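Long-range contact in conserved protein O27018 (Methanothermobacter thermautotrophicus, PDB 3BEY), which is of uncharacterised function but belongs to the carboxymuconolactone decarboxylase family of the AhpD-like clan and may have peroxiredoxin activity: residues 43-47 / 74-78. Numbering follows the deposited sequence.
Sequences ACSVA and AAAVA
The carbonyl oxygen of A43 takes the helical hydrogen bond of A47 N at 3.0 Å and, from the other helix, meets the methyl of A78, whose CB lies 3.2 Å from A43 O. That methyl lodges against A43, V46 and A47, with A47 CB 3.9 Å from A78 CB. The converse contact is made by A43, whose CB approaches A74 O to 3.2 Å, an oxygen that also accepts the helical bond of A78 N. V46 is directed at the other helix and touches it with both branches. CG1, anti to the backbone N (chi1 169°), lies against the methyls of both A78 and A75, 3.9 Å from A78 CB, while CG2 meets A75 on the other helix. Small residues thus let helices 34-47 and 68-90, core elements of the all-helical AhpD-like fold, pass with their local axes 8.0 Å apart, crossing at -38°; A43 and A75 bring their CA atoms to 4.7 Å. The buried seam continues into the hexamer, since A43 also packs on I40 of a second subunit and V46 on A86 of a third. On its own chain V46 touches T54 of helix 51-62, the helix that carries C53 of the C50-C53 disulfide.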
loop_
_atom_site.group_PDB
_atom_site.type_symbol
_atom_site.label_atom_id
_atom_site.label_comp_id
_atom_site.label_asym_id
_atom_site.label_seq_id
_atom_site.Cartn_x
_atom_site.Cartn_y
_atom_site.Cartn_z
ATOM N N ALA D 43 -1.922 5.794 14.782
ATOM C CA ALA D 43 -0.858 4.914 14.316
ATOM C C ALA D 43 -1.218 4.205 13.007
ATOM O O ALA D 43 -0.367 4.051 12.133
ATOM C CB ALA D 43 -0.517 3.902 15.389
ATOM N N CYS D 44 -2.470 3.774 12.872
ATOM C CA CYS D 44 -2.920 3.103 11.652
ATOM C C CYS D 44 -2.997 4.065 10.471
ATOM O O CYS D 44 -2.723 3.683 9.329
ATOM C CB CYS D 44 -4.290 2.462 11.865
ATOM S SG CYS D 44 -4.222 0.865 12.676
ATOM N N SER D 45 -3.380 5.310 10.747
ATOM C CA SER D 45 -3.465 6.338 9.709
ATOM C C SER D 45 -2.085 6.543 9.122
ATOM O O SER D 45 -1.933 6.744 7.916
ATOM C CB SER D 45 -3.942 7.673 10.290
ATOM O OG SER D 45 -5.232 7.550 10.857
ATOM N N VAL D 46 -1.086 6.489 10.001
ATOM C CA VAL D 46 0.302 6.676 9.623
ATOM C C VAL D 46 0.836 5.478 8.838
ATOM O O VAL D 46 1.519 5.652 7.828
ATOM C CB VAL D 46 1.182 6.920 10.884
ATOM C CG1 VAL D 46 2.672 6.842 10.539
ATOM C CG2 VAL D 46 0.858 8.293 11.462
ATOM N N ALA D 47 0.515 4.271 9.307
ATOM C CA ALA D 47 0.960 3.034 8.677
ATOM C C ALA D 47 0.420 2.922 7.259
ATOM O O ALA D 47 1.095 2.425 6.361
ATOM C CB ALA D 47 0.502 1.840 9.496
ATOM N N ALA D 74 3.104 6.361 18.915
ATOM C CA ALA D 74 2.135 5.544 18.206
ATOM C C ALA D 74 2.593 5.433 16.760
ATOM O O ALA D 74 2.566 4.358 16.175
ATOM C CB ALA D 74 0.753 6.189 18.270
ATOM N N ALA D 75 3.015 6.555 16.188
ATOM C CA ALA D 75 3.492 6.572 14.809
ATOM C C ALA D 75 4.767 5.749 14.692
ATOM O O ALA D 75 4.926 4.961 13.757
ATOM C CB ALA D 75 3.757 8.009 14.352
ATOM N N ALA D 76 5.673 5.945 15.643
ATOM C CA ALA D 76 6.941 5.227 15.675
ATOM C C ALA D 76 6.728 3.717 15.557
ATOM O O ALA D 76 7.528 3.018 14.932
ATOM C CB ALA D 76 7.684 5.545 16.959
ATOM N N VAL D 77 5.658 3.217 16.168
ATOM C CA VAL D 77 5.359 1.793 16.100
ATOM C C VAL D 77 4.863 1.456 14.689
ATOM O O VAL D 77 5.116 0.361 14.177
ATOM C CB VAL D 77 4.281 1.391 17.143
ATOM C CG1 VAL D 77 3.932 -0.086 16.995
ATOM C CG2 VAL D 77 4.795 1.664 18.552
ATOM N N ALA D 78 4.151 2.395 14.067
ATOM C CA ALA D 78 3.657 2.180 12.717
ATOM C C ALA D 78 4.864 2.041 11.797
ATOM O O ALA D 78 4.881 1.196 10.903
ATOM C CB ALA D 78 2.788 3.358 12.262
#